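Local coordinates for leucine aminopeptidase (Legionella pneumophila, PDB 5GNE), which probably removes amino acids from the N-terminal end of peptides, as a zinc-dependent aminopeptidase of the M28 family, at residues A[16-20]-A[47-51]; A[148-154]-A[217-221]; A[267-273]-A[338-343]; A[285-291]-A[327-331]. All blocks are in the same frame, centred on the assembly; numbering follows the deposited sequence.

Contact 1. Residues A[16-20]-A[47-51]; sequences LYEQL and TLQKM
Thr47 meets the helix carrying Leu16 to Leu20 through its methyl group. CG2 lies 4.1 Å from Leu20 CD2 and also touches Gln19 CB. The first torsion of Thr47 (-52°) puts CG2 opposite the backbone N, on the side of the other helix. Its hydroxyl makes a weak hydrogen bond to Asn43 O, within its own helix. Leu48, the next residue, is buried. Its CD2 is the shared point for two leucines: Leu16 CD2 is 3.6 Å from Leu48 CD2, and Leu20 CD1 is 3.8 Å from it. Both leucine side chains cross that of Leu48 at about a right angle. Met51 closes the row. Leu16 CD1 reaches Met51 CB at 3.6 Å, the two side chains passing in opposite directions. The Met51 chain folds at chi2 and chi3, and its CE comes 3.8 Å from CG of the exposed Gln19. The short helix axes run 143° apart, closer to antiparallel than to parallel, at 10.5 Å. Leu20 also touches Ile38 of strand 33-38, and Leu48 touches Tyr58. Carbon atoms make nearly all of the touches, so the two helices are joined by apolar packing and not by polar bonds.

Contact 2. Residues A[148-154]-A[217-221]; sequences LAQDYGR and RVVFS
A Schellman motif ends helix 132-151, and the residues around it pack on the C-terminal part of helix 202-221. Gly153, with positive phi, is the C' residue. Arg154 N bonds to Ala149 O at 2.9 Å, and Gly153 N bonds to Gln150 O. Phe220 fills the centre of the contact. Ala149 CA sits over one face of its ring, 4.1 Å from the centroid of Phe220, a CH-pi contact. Leu148 CB touches Phe220 CD2 at 3.8 Å, and Arg154 CG lies at the ring edge, in plane. Tyr152 packs at the base of the Phe220 side chain. Phe220 CB sits over a face of the Tyr152 ring, 28° off its normal, a second CH-pi contact, and Ser221 CB is 3.6 Å from Tyr152 CE2. Leu148 CD2 rests on Arg217 CG at 3.8 Å. The Arg217 chain bends at chi3 (77°), and Tyr152 OH comes to the edge of its guanidinium, near the plane. The charge of Arg217 is paired with Glu214. Arg154 forms a salt bridge with Asp156, while a water joins its NH1 to Val219 O. Phe220 further touches Val157 and Ile177 of two sheet strands. This is packing of two helix ends over the 157-164 edge of the mixed sheet, consistent with the alpha/beta fold of M28 peptidases, away from the zinc site.

Contact 3. Residues A[267-273]-A[338-343]; sequences QAGYRAN and DDNPYV
Asn340 OD1 accepts from Tyr342 N at 2.8 Å, an Asx turn that sets the amide of Asn340 against the ring of Tyr270. The donor is tilted 30° from the carbonyl plane. At the other end of the amide, ND2 is hydrogen-bonded to Asp203 OD2. Both ends of the group are therefore held, which should fix its rotation. Its plane lies stacked over one face of the Tyr270 ring, 24° from parallel. Asn340 CG is displaced toward the ring's rim, and Asn340 CB is 3.6 Å from Tyr270 CD2. Tyr270 has CG opposite its backbone N (chi1 171°), which carries the ring across to the 338-343 loop. The ring edge meets Asp339 O, near the ring plane and 3.3 Å from Tyr270 CE2. The hydroxyl end reaches Pro341, with Tyr270 OH 3.7 Å from Pro341 CD. Tyr342 crosses the Tyr270 side chain at about a right angle, its CE2 4.1 Å from Tyr270 CE1. A type I beta turn runs from Asn340 to Val343. At its end, Val343 CG1 lies against the amide of Gln267, 3.6 Å from OE1 of Gln267. Gln267 directly follows the zinc ligand Asp266, and Val343 directly precedes the zinc ligand His344. Gln267 also touches Asp204, which binds both zinc ions, and its backbone N bonds to Asp205 OD1. Two ligand-bearing loops packed together beside a pair of zinc ions fit the co-catalytic metal site of M28 aminopeptidases.

Contact 4. Residues A[285-291]-A[327-331]; sequences YVDKGLT and KTTYP
Val286 and Thr328 meet in the dense part of the contact, where the chain before helix 288-302 crosses strand 328-332. Val286 CG1 is 3.6 Å from Thr328 CG2, and the two side chains cross at about a right angle. Next to them, Asp287 N donates to Thr328 O at 2.8 Å. This bond lies in the carbonyl plane, with an N-H...O angle of 157°. Leu290 covers the strand backbone from the helix side. Its CD2 is 3.6 Å from Lys327 O, and its CG meets Thr329 CB. Phe368 of helix 355-373 touches both Leu290 and Thr329. Asp287 is the N-cap of the helix. With CG opposite the backbone N (chi1 -172°), its carboxylate lies between Leu290 N and the Lys327 chain. OD1 uses the anti lone pair to accept from Leu290 N at 2.7 Å. The backbone O of Asp287 takes two donors, Thr291 N and Thr291 OG1, from opposite faces of the carbonyl plane. The cap thus fixes the first turn of a helix that packs on an inner strand of the mixed sheet. Thr329 OG1 is hydrogen-bonded to Thr294 OG1 further along this helix. A water links Thr291 OG1 to Tyr330 N, bridging the helix and the strand. The Tyr330 hydroxyl is held by Asp266 O, the backbone of a zinc ligand. The packing is looser toward Lys327, which is partly exposed. Its extended chain runs past the Asp287 carboxylate, with CG 3.6 Å from Asp287 OD2. Lys327 NZ stays 4.5 Å from Asp287 OD1, too far for a salt bridge, so any attraction there is probably modest.

Overall arrangement
Contact 3 lies nearest the zinc site, with the Gln267 side chain about 4 Å from a bound zinc ion. Contact 4 approaches the site from the strand side. Its Tyr330 side chain is about 6 Å from a zinc ion, and the nearest atoms of contacts 3 and 4 are about 5 Å apart. In sequence, contact 4 falls wholly between the two segments of contact 3. Contact 1 belongs to the N-terminal part, yet its Leu48 side chain is about 12 Å from a zinc ion. Its nearest atoms are about 7 Å from contact 3. Contact 2 is remote from the site. Its centre is about 45 Å from that of contact 1, on the opposite side of the chain's centre.

Contact 1. Residues A[16-20]-A[47-51]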
loop_
_atom_site.group_PDB
_atom_site.type_symbol
_atom_site.label_atom_id
_atom_site.label_comp_id
_atom_site.label_asym_id
_atom_site.label_seq_id
_atom_site.Cartn_x
_atom_site.Cartn_y
_atom_site.Cartn_z
ATOM N N LEU A 16 19.522 12.434 2.532
ATOM C CA LEU A 16 19.106 12.732 1.171
ATOM C C LEU A 16 19.229 14.232 0.880
ATOM O O LEU A 16 19.591 14.627 -0.226
ATOM C CB LEU A 16 17.682 12.259 0.976
ATOM C CG LEU A 16 17.128 12.020 -0.422
ATOM C CD1 LEU A 16 18.232 11.448 -1.286
ATOM C CD2 LEU A 16 15.940 11.068 -0.302
ATOM N N TYR A 17 18.958 15.073 1.872
ATOM C CA TYR A 17 19.066 16.516 1.647
ATOM C C TYR A 17 20.449 16.925 1.155
ATOM O O TYR A 17 20.567 17.713 0.212
ATOM C CB TYR A 17 18.739 17.313 2.901
ATOM C CG TYR A 17 18.998 18.790 2.708
ATOM C CD1 TYR A 17 18.263 19.524 1.771
ATOM C CD2 TYR A 17 19.985 19.458 3.436
ATOM C CE1 TYR A 17 18.495 20.891 1.568
ATOM C CE2 TYR A 17 20.224 20.837 3.242
ATOM C CZ TYR A 17 19.472 21.536 2.307
ATOM O OH TYR A 17 19.682 22.891 2.100
ATOM N N GLU A 18 21.494 16.404 1.800
ATOM C CA GLU A 18 22.853 16.797 1.442
ATOM C C GLU A 18 23.179 16.424 0.001
ATOM O O GLU A 18 24.001 17.079 -0.634
ATOM C CB GLU A 18 23.873 16.176 2.399
ATOM C CG GLU A 18 23.692 16.674 3.825
ATOM C CD GLU A 18 23.992 18.165 3.972
ATOM O OE1 GLU A 18 24.864 18.666 3.244
ATOM O OE2 GLU A 18 23.370 18.833 4.819
ATOM N N GLN A 19 22.525 15.387 -0.516
ATOM C CA GLN A 19 22.650 15.027 -1.932
ATOM C C GLN A 19 21.819 15.931 -2.864
ATOM O O GLN A 19 21.969 15.878 -4.084
ATOM C CB GLN A 19 22.222 13.565 -2.153
ATOM C CG GLN A 19 23.031 12.527 -1.378
ATOM C CD GLN A 19 24.518 12.688 -1.584
ATOM O OE1 GLN A 19 24.986 12.822 -2.715
ATOM N NE2 GLN A 19 25.264 12.744 -0.485
ATOM N N LEU A 20 20.924 16.736 -2.305
ATOM C CA LEU A 20 19.987 17.511 -3.124
ATOM C C LEU A 20 20.124 19.012 -2.927
ATOM O O LEU A 20 19.437 19.788 -3.601
ATOM C CB LEU A 20 18.535 17.107 -2.834
ATOM C CG LEU A 20 18.149 15.696 -3.248
ATOM C CD1 LEU A 20 16.770 15.361 -2.716
ATOM C CD2 LEU A 20 18.200 15.574 -4.749
ATOM N N THR A 47 18.620 10.530 -8.559
ATOM C CA THR A 47 19.336 10.700 -7.302
ATOM C C THR A 47 18.529 10.071 -6.179
ATOM O O THR A 47 19.040 9.305 -5.363
ATOM C CB THR A 47 19.577 12.173 -6.972
ATOM O OG1 THR A 47 20.200 12.813 -8.094
ATOM C CG2 THR A 47 20.473 12.304 -5.735
ATOM N N LEU A 48 17.253 10.405 -6.141
ATOM C CA LEU A 48 16.373 9.836 -5.141
ATOM C C LEU A 48 16.449 8.323 -5.162
ATOM O O LEU A 48 16.600 7.687 -4.123
ATOM C CB LEU A 48 14.936 10.296 -5.367
ATOM C CG LEU A 48 14.766 11.797 -5.104
ATOM C CD1 LEU A 48 13.427 12.309 -5.631
ATOM C CD2 LEU A 48 14.937 12.109 -3.620
ATOM N N GLN A 49 16.446 7.740 -6.354
ATOM C CA GLN A 49 16.383 6.289 -6.441
ATOM C C GLN A 49 17.693 5.688 -6.003
ATOM O O GLN A 49 17.739 4.670 -5.333
ATOM C CB GLN A 49 16.058 5.845 -7.876
ATOM C CG GLN A 49 14.596 5.958 -8.263
ATOM C CD GLN A 49 13.645 5.593 -7.138
ATOM O OE1 GLN A 49 13.708 4.499 -6.578
ATOM N NE2 GLN A 49 12.754 6.520 -6.800
ATOM N N LYS A 50 18.774 6.333 -6.388
ATOM C CA LYS A 50 20.099 5.823 -6.095
ATOM C C LYS A 50 20.460 5.940 -4.606
ATOM O O LYS A 50 21.162 5.078 -4.071
ATOM C CB LYS A 50 21.097 6.581 -6.979
ATOM C CG LYS A 50 22.547 6.153 -6.934
ATOM C CD LYS A 50 23.325 7.026 -7.934
ATOM C CE LYS A 50 24.748 7.334 -7.476
ATOM N NZ LYS A 50 25.374 8.415 -8.295
ATOM N N MET A 51 19.953 6.974 -3.926
ATOM C CA MET A 51 20.258 7.170 -2.510
ATOM C C MET A 51 19.274 6.467 -1.585
ATOM O O MET A 51 19.512 6.375 -0.380
ATOM C CB MET A 51 20.304 8.661 -2.173
ATOM C CG MET A 51 21.425 9.425 -2.906
ATOM S SD MET A 51 23.071 8.681 -2.711
ATOM C CE MET A 51 23.260 8.806 -0.946
#

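Contact 2. Residues A[148-154]-A[217-221]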
loop_
_atom_site.group_PDB
_atom_site.type_symbol
_atom_site.label_atom_id
_atom_site.label_comp_id
_atom_site.label_asym_id
_atom_site.label_seq_id
_atom_site.Cartn_x
_atom_site.Cartn_y
_atom_site.Cartn_z
ATOM N N LEU A 148 -16.657 -7.923 -11.202
ATOM C CA LEU A 148 -16.893 -8.885 -10.129
ATOM C C LEU A 148 -18.192 -8.611 -9.374
ATOM O O LEU A 148 -18.980 -9.523 -9.117
ATOM C CB LEU A 148 -15.731 -8.850 -9.133
ATOM C CG LEU A 148 -14.491 -9.676 -9.460
ATOM C CD1 LEU A 148 -13.420 -9.456 -8.402
ATOM C CD2 LEU A 148 -14.846 -11.138 -9.569
ATOM N N ALA A 149 -18.438 -7.341 -9.068
ATOM C CA ALA A 149 -19.651 -6.962 -8.352
ATOM C C ALA A 149 -20.894 -7.189 -9.205
ATOM O O ALA A 149 -21.952 -7.511 -8.675
ATOM C CB ALA A 149 -19.577 -5.515 -7.894
ATOM N N GLN A 150 -20.763 -7.044 -10.522
ATOM C CA GLN A 150 -21.891 -7.296 -11.420
ATOM C C GLN A 150 -22.101 -8.792 -11.577
ATOM O O GLN A 150 -23.229 -9.263 -11.537
ATOM C CB GLN A 150 -21.663 -6.671 -12.805
ATOM C CG GLN A 150 -21.604 -5.139 -12.844
ATOM C CD GLN A 150 -21.482 -4.591 -14.264
ATOM O OE1 GLN A 150 -22.268 -4.948 -15.142
ATOM N NE2 GLN A 150 -20.491 -3.724 -14.490
ATOM N N ASP A 151 -21.007 -9.538 -11.689
ATOM C CA ASP A 151 -21.064 -10.991 -11.803
ATOM C C ASP A 151 -21.668 -11.710 -10.599
ATOM O O ASP A 151 -22.303 -12.744 -10.744
ATOM C CB ASP A 151 -19.657 -11.545 -12.040
ATOM C CG ASP A 151 -19.147 -11.274 -13.435
ATOM O OD1 ASP A 151 -19.865 -10.605 -14.211
ATOM O OD2 ASP A 151 -18.019 -11.709 -13.743
ATOM N N TYR A 152 -21.483 -11.172 -9.407
ATOM C CA TYR A 152 -22.077 -11.798 -8.229
ATOM C C TYR A 152 -23.316 -11.047 -7.732
ATOM O O TYR A 152 -23.764 -11.259 -6.604
ATOM C CB TYR A 152 -21.025 -11.939 -7.108
ATOM C CG TYR A 152 -19.900 -12.920 -7.432
ATOM C CD1 TYR A 152 -18.774 -12.527 -8.154
ATOM C CD2 TYR A 152 -19.983 -14.248 -7.036
ATOM C CE1 TYR A 152 -17.756 -13.431 -8.453
ATOM C CE2 TYR A 152 -18.981 -15.157 -7.336
ATOM C CZ TYR A 152 -17.870 -14.748 -8.041
ATOM O OH TYR A 152 -16.878 -15.665 -8.325
ATOM N N GLY A 153 -23.865 -10.189 -8.593
ATOM C CA GLY A 153 -25.072 -9.424 -8.319
ATOM C C GLY A 153 -25.057 -8.724 -6.975
ATOM O O GLY A 153 -26.019 -8.785 -6.204
ATOM N N ARG A 154 -23.959 -8.030 -6.713
ATOM C CA ARG A 154 -23.809 -7.271 -5.490
ATOM C C ARG A 154 -23.965 -5.762 -5.782
ATOM O O ARG A 154 -23.116 -5.151 -6.436
ATOM C CB ARG A 154 -22.441 -7.620 -4.889
ATOM C CG ARG A 154 -22.251 -7.310 -3.442
ATOM C CD ARG A 154 -22.989 -8.239 -2.508
ATOM N NE ARG A 154 -22.884 -7.678 -1.166
ATOM C CZ ARG A 154 -21.998 -8.054 -0.248
ATOM N NH1 ARG A 154 -21.142 -9.043 -0.492
ATOM N NH2 ARG A 154 -21.996 -7.451 0.930
ATOM N N ARG A 217 -12.541 -11.034 -4.515
ATOM C CA ARG A 217 -13.344 -11.992 -5.237
ATOM C C ARG A 217 -13.860 -13.108 -4.335
ATOM O O ARG A 217 -15.017 -13.511 -4.433
ATOM C CB ARG A 217 -12.513 -12.617 -6.348
ATOM C CG ARG A 217 -13.276 -13.611 -7.224
ATOM C CD ARG A 217 -12.317 -14.444 -8.084
ATOM N NE ARG A 217 -11.685 -15.477 -7.270
ATOM C CZ ARG A 217 -12.326 -16.543 -6.792
ATOM N NH1 ARG A 217 -13.607 -16.727 -7.076
ATOM N NH2 ARG A 217 -11.684 -17.431 -6.041
ATOM N N VAL A 218 -13.010 -13.594 -3.440
ATOM C CA VAL A 218 -13.466 -14.513 -2.407
ATOM C C VAL A 218 -14.623 -13.941 -1.580
ATOM O O VAL A 218 -15.652 -14.596 -1.412
ATOM C CB VAL A 218 -12.308 -14.921 -1.494
ATOM C CG1 VAL A 218 -12.835 -15.687 -0.290
ATOM C CG2 VAL A 218 -11.328 -15.775 -2.287
ATOM N N VAL A 219 -14.477 -12.707 -1.117
ATOM C CA VAL A 219 -15.545 -12.029 -0.384
ATOM C C VAL A 219 -16.859 -11.948 -1.194
ATOM O O VAL A 219 -17.930 -12.192 -0.651
ATOM C CB VAL A 219 -15.113 -10.603 0.030
ATOM C CG1 VAL A 219 -16.312 -9.788 0.462
ATOM C CG2 VAL A 219 -14.064 -10.650 1.148
ATOM N N PHE A 220 -16.784 -11.671 -2.495
ATOM C CA PHE A 220 -17.998 -11.625 -3.320
ATOM C C PHE A 220 -18.672 -12.994 -3.400
ATOM O O PHE A 220 -19.905 -13.094 -3.421
ATOM C CB PHE A 220 -17.713 -11.133 -4.750
ATOM C CG PHE A 220 -17.604 -9.631 -4.892
ATOM C CD1 PHE A 220 -18.656 -8.819 -4.561
ATOM C CD2 PHE A 220 -16.472 -9.045 -5.424
ATOM C CE1 PHE A 220 -18.563 -7.441 -4.707
ATOM C CE2 PHE A 220 -16.376 -7.669 -5.576
ATOM C CZ PHE A 220 -17.416 -6.872 -5.222
ATOM N N SER A 221 -17.865 -14.043 -3.467
ATOM C CA SER A 221 -18.390 -15.400 -3.583
ATOM C C SER A 221 -18.720 -16.022 -2.216
ATOM O O SER A 221 -19.265 -17.114 -2.151
ATOM C CB SER A 221 -17.412 -16.281 -4.351
ATOM O OG SER A 221 -16.173 -16.320 -3.681
HETATM O O HOH W 1 -19.686 -10.881 1.657
#

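Contact 3. Residues A[267-273]-A[338-343]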
loop_
_atom_site.group_PDB
_atom_site.type_symbol
_atom_site.label_atom_id
_atom_site.label_comp_id
_atom_site.label_asym_id
_atom_site.label_seq_id
_atom_site.Cartn_x
_atom_site.Cartn_y
_atom_site.Cartn_z
ATOM N N GLN A 267 4.795 -5.817 -1.915
ATOM C CA GLN A 267 5.643 -7.015 -2.104
ATOM C C GLN A 267 5.174 -8.202 -1.283
ATOM O O GLN A 267 5.584 -8.386 -0.134
ATOM C CB GLN A 267 7.097 -6.726 -1.800
ATOM C CG GLN A 267 7.667 -5.751 -2.772
ATOM C CD GLN A 267 8.920 -5.118 -2.254
ATOM O OE1 GLN A 267 9.895 -5.806 -1.961
ATOM N NE2 GLN A 267 8.908 -3.803 -2.137
ATOM N N ALA A 268 4.238 -8.949 -1.862
ATOM C CA ALA A 268 3.688 -10.140 -1.220
ATOM C C ALA A 268 4.053 -11.454 -1.916
ATOM O O ALA A 268 3.367 -12.460 -1.713
ATOM C CB ALA A 268 2.197 -10.016 -1.127
ATOM N N GLY A 269 5.065 -11.443 -2.781
ATOM C CA GLY A 269 5.269 -12.589 -3.647
ATOM C C GLY A 269 6.644 -13.183 -3.860
ATOM O O GLY A 269 6.779 -14.177 -4.568
ATOM N N TYR A 270 7.664 -12.606 -3.248
ATOM C CA TYR A 270 9.019 -13.066 -3.484
ATOM C C TYR A 270 9.584 -13.700 -2.246
ATOM O O TYR A 270 9.546 -13.114 -1.167
ATOM C CB TYR A 270 9.919 -11.926 -3.929
ATOM C CG TYR A 270 11.394 -12.291 -3.984
ATOM C CD1 TYR A 270 11.919 -12.989 -5.055
ATOM C CD2 TYR A 270 12.265 -11.913 -2.969
ATOM C CE1 TYR A 270 13.269 -13.308 -5.124
ATOM C CE2 TYR A 270 13.613 -12.232 -3.025
ATOM C CZ TYR A 270 14.107 -12.928 -4.104
ATOM O OH TYR A 270 15.441 -13.239 -4.155
ATOM N N ARG A 271 10.101 -14.912 -2.404
ATOM C CA ARG A 271 10.805 -15.544 -1.313
ATOM C C ARG A 271 12.292 -15.518 -1.573
ATOM O O ARG A 271 12.729 -15.792 -2.680
ATOM C CB ARG A 271 10.335 -16.977 -1.093
ATOM C CG ARG A 271 8.918 -17.061 -0.604
ATOM C CD ARG A 271 8.689 -18.418 -0.010
ATOM N NE ARG A 271 7.299 -18.657 0.351
ATOM C CZ ARG A 271 6.758 -19.865 0.392
ATOM N NH1 ARG A 271 7.506 -20.924 0.115
ATOM N NH2 ARG A 271 5.489 -20.023 0.732
ATOM N N ALA A 272 13.055 -15.126 -0.561
ATOM C CA ALA A 272 14.509 -15.100 -0.662
ATOM C C ALA A 272 15.017 -16.541 -0.815
ATOM O O ALA A 272 15.791 -16.842 -1.724
ATOM C CB ALA A 272 15.117 -14.429 0.554
ATOM N N ASN A 273 14.588 -17.412 0.097
ATOM C CA ASN A 273 14.752 -18.856 -0.051
ATOM C C ASN A 273 13.402 -19.471 -0.395
ATOM O O ASN A 273 12.496 -19.480 0.434
ATOM C CB ASN A 273 15.320 -19.476 1.226
ATOM C CG ASN A 273 16.387 -18.606 1.868
ATOM O OD1 ASN A 273 17.482 -18.438 1.325
ATOM N ND2 ASN A 273 16.074 -18.051 3.032
ATOM N N ASP A 338 17.610 -9.932 3.904
ATOM C CA ASP A 338 17.593 -10.786 2.732
ATOM C C ASP A 338 16.374 -10.335 1.913
ATOM O O ASP A 338 15.244 -10.798 2.111
ATOM C CB ASP A 338 17.551 -12.259 3.087
ATOM C CG ASP A 338 18.176 -13.121 2.001
ATOM O OD1 ASP A 338 19.073 -12.600 1.291
ATOM O OD2 ASP A 338 17.845 -14.323 1.899
ATOM N N ASP A 339 16.660 -9.413 0.991
ATOM C CA ASP A 339 15.703 -8.631 0.212
ATOM C C ASP A 339 15.300 -9.221 -1.104
ATOM O O ASP A 339 15.763 -10.282 -1.509
ATOM C CB ASP A 339 16.306 -7.270 -0.139
ATOM C CG ASP A 339 16.409 -6.361 1.034
ATOM O OD1 ASP A 339 15.720 -6.635 2.033
ATOM O OD2 ASP A 339 17.212 -5.402 0.972
ATOM N N ASN A 340 14.389 -8.516 -1.759
ATOM C CA ASN A 340 14.195 -8.692 -3.178
ATOM C C ASN A 340 15.199 -7.759 -3.866
ATOM O O ASN A 340 14.991 -6.555 -3.909
ATOM C CB ASN A 340 12.756 -8.389 -3.577
ATOM C CG ASN A 340 12.491 -8.649 -5.039
ATOM O OD1 ASN A 340 13.410 -8.747 -5.852
ATOM N ND2 ASN A 340 11.229 -8.820 -5.374
ATOM N N PRO A 341 16.304 -8.313 -4.392
ATOM C CA PRO A 341 17.306 -7.470 -5.060
ATOM C C PRO A 341 16.828 -6.923 -6.395
ATOM O O PRO A 341 17.502 -6.072 -6.961
ATOM C CB PRO A 341 18.484 -8.426 -5.270
ATOM C CG PRO A 341 17.841 -9.772 -5.400
ATOM C CD PRO A 341 16.662 -9.745 -4.448
ATOM N N TYR A 342 15.686 -7.392 -6.890
ATOM C CA TYR A 342 15.254 -7.018 -8.232
ATOM C C TYR A 342 14.241 -5.870 -8.293
ATOM O O TYR A 342 13.959 -5.366 -9.385
ATOM C CB TYR A 342 14.650 -8.232 -8.947
ATOM C CG TYR A 342 15.460 -9.512 -8.861
ATOM C CD1 TYR A 342 16.549 -9.736 -9.696
ATOM C CD2 TYR A 342 15.108 -10.516 -7.968
ATOM C CE1 TYR A 342 17.279 -10.924 -9.628
ATOM C CE2 TYR A 342 15.829 -11.697 -7.891
ATOM C CZ TYR A 342 16.915 -11.901 -8.721
ATOM O OH TYR A 342 17.621 -13.090 -8.642
ATOM N N VAL A 343 13.705 -5.442 -7.147
ATOM C CA VAL A 343 12.700 -4.377 -7.154
ATOM C C VAL A 343 13.238 -3.106 -7.804
ATOM O O VAL A 343 14.403 -2.770 -7.653
ATOM C CB VAL A 343 12.185 -4.058 -5.730
ATOM C CG1 VAL A 343 11.379 -5.241 -5.185
ATOM C CG2 VAL A 343 13.347 -3.708 -4.800
#

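Contact 4. Residues A[285-291]-A[327-331]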
loop_
_atom_site.group_PDB
_atom_site.type_symbol
_atom_site.label_atom_id
_atom_site.label_comp_id
_atom_site.label_asym_id
_atom_site.label_seq_id
_atom_site.Cartn_x
_atom_site.Cartn_y
_atom_site.Cartn_z
ATOM N N TYR A 285 6.093 2.508 12.345
ATOM C CA TYR A 285 5.100 3.219 11.575
ATOM C C TYR A 285 3.851 2.377 11.320
ATOM O O TYR A 285 3.162 2.564 10.328
ATOM C CB TYR A 285 5.703 3.718 10.259
ATOM C CG TYR A 285 6.222 5.129 10.371
ATOM C CD1 TYR A 285 5.377 6.215 10.130
ATOM C CD2 TYR A 285 7.530 5.386 10.734
ATOM C CE1 TYR A 285 5.830 7.517 10.240
ATOM C CE2 TYR A 285 7.991 6.683 10.852
ATOM C CZ TYR A 285 7.136 7.741 10.603
ATOM O OH TYR A 285 7.591 9.032 10.716
ATOM N N VAL A 286 3.568 1.470 12.251
ATOM C CA VAL A 286 2.376 0.614 12.229
ATOM C C VAL A 286 1.787 0.609 13.625
ATOM O O VAL A 286 2.432 1.051 14.558
ATOM C CB VAL A 286 2.683 -0.841 11.800
ATOM C CG1 VAL A 286 3.066 -0.900 10.328
ATOM C CG2 VAL A 286 3.806 -1.418 12.658
ATOM N N ASP A 287 0.554 0.147 13.760
ATOM C CA ASP A 287 -0.079 -0.038 15.065
ATOM C C ASP A 287 0.402 -1.338 15.677
ATOM O O ASP A 287 0.292 -2.393 15.048
ATOM C CB ASP A 287 -1.603 -0.080 14.940
ATOM C CG ASP A 287 -2.303 -0.071 16.283
ATOM O OD1 ASP A 287 -2.873 -1.106 16.689
ATOM O OD2 ASP A 287 -2.299 0.991 16.930
ATOM N N LYS A 288 0.924 -1.276 16.896
ATOM C CA LYS A 288 1.437 -2.474 17.551
ATOM C C LYS A 288 0.319 -3.437 17.882
ATOM O O LYS A 288 0.465 -4.624 17.651
ATOM C CB LYS A 288 2.206 -2.097 18.832
ATOM C CG LYS A 288 2.864 -3.249 19.627
ATOM C CD LYS A 288 3.947 -3.994 18.859
ATOM C CE LYS A 288 4.613 -5.105 19.702
ATOM N NZ LYS A 288 5.450 -4.601 20.856
ATOM N N GLY A 289 -0.832 -2.915 18.298
ATOM C CA GLY A 289 -2.014 -3.732 18.543
ATOM C C GLY A 289 -2.499 -4.499 17.321
ATOM O O GLY A 289 -2.661 -5.710 17.367
ATOM N N LEU A 290 -2.717 -3.789 16.221
ATOM C CA LEU A 290 -3.118 -4.408 14.963
ATOM C C LEU A 290 -2.060 -5.404 14.471
ATOM O O LEU A 290 -2.385 -6.425 13.856
ATOM C CB LEU A 290 -3.377 -3.332 13.899
ATOM C CG LEU A 290 -4.252 -3.695 12.693
ATOM C CD1 LEU A 290 -5.591 -4.263 13.159
ATOM C CD2 LEU A 290 -4.483 -2.485 11.775
ATOM N N THR A 291 -0.794 -5.092 14.728
ATOM C CA THR A 291 0.312 -5.970 14.327
ATOM C C THR A 291 0.383 -7.260 15.147
ATOM O O THR A 291 0.609 -8.334 14.581
ATOM C CB THR A 291 1.664 -5.225 14.404
ATOM O OG1 THR A 291 1.617 -4.086 13.526
ATOM C CG2 THR A 291 2.820 -6.136 13.998
ATOM N N LYS A 327 -5.026 3.250 12.318
ATOM C CA LYS A 327 -4.302 2.033 12.693
ATOM C C LYS A 327 -3.948 1.183 11.488
ATOM O O LYS A 327 -4.759 0.907 10.625
ATOM C CB LYS A 327 -5.102 1.219 13.697
ATOM C CG LYS A 327 -5.197 1.906 15.060
ATOM C CD LYS A 327 -6.082 1.122 16.002
ATOM C CE LYS A 327 -6.087 1.699 17.392
ATOM N NZ LYS A 327 -6.672 0.708 18.327
ATOM N N THR A 328 -2.728 0.703 11.490
ATOM C CA THR A 328 -2.079 0.208 10.309
ATOM C C THR A 328 -1.309 -1.063 10.585
ATOM O O THR A 328 -0.682 -1.191 11.618
ATOM C CB THR A 328 -1.157 1.324 9.785
ATOM O OG1 THR A 328 -1.853 2.093 8.790
ATOM C CG2 THR A 328 0.111 0.813 9.224
ATOM N N THR A 329 -1.382 -2.021 9.672
ATOM C CA THR A 329 -0.497 -3.184 9.728
ATOM C C THR A 329 0.051 -3.509 8.334
ATOM O O THR A 329 -0.622 -3.278 7.325
ATOM C CB THR A 329 -1.213 -4.417 10.311
ATOM O OG1 THR A 329 -0.280 -5.498 10.397
ATOM C CG2 THR A 329 -2.358 -4.859 9.427
ATOM N N TYR A 330 1.269 -4.032 8.276
ATOM C CA TYR A 330 1.960 -4.246 7.001
ATOM C C TYR A 330 2.727 -5.579 6.961
ATOM O O TYR A 330 3.875 -5.652 7.391
ATOM C CB TYR A 330 2.891 -3.042 6.722
ATOM C CG TYR A 330 3.743 -3.068 5.452
ATOM C CD1 TYR A 330 3.519 -3.976 4.412
ATOM C CD2 TYR A 330 4.778 -2.163 5.299
ATOM C CE1 TYR A 330 4.329 -3.983 3.278
ATOM C CE2 TYR A 330 5.583 -2.158 4.174
ATOM C CZ TYR A 330 5.358 -3.068 3.176
ATOM O OH TYR A 330 6.165 -3.024 2.064
ATOM N N PRO A 331 2.083 -6.654 6.474
ATOM C CA PRO A 331 2.822 -7.915 6.269
ATOM C C PRO A 331 3.688 -7.858 4.999
ATOM O O PRO A 331 3.227 -7.376 3.956
ATOM C CB PRO A 331 1.705 -8.957 6.140
ATOM C CG PRO A 331 0.552 -8.186 5.540
ATOM C CD PRO A 331 0.651 -6.783 6.126
HETATM O O HOH W 2 2.675 -4.488 10.695
#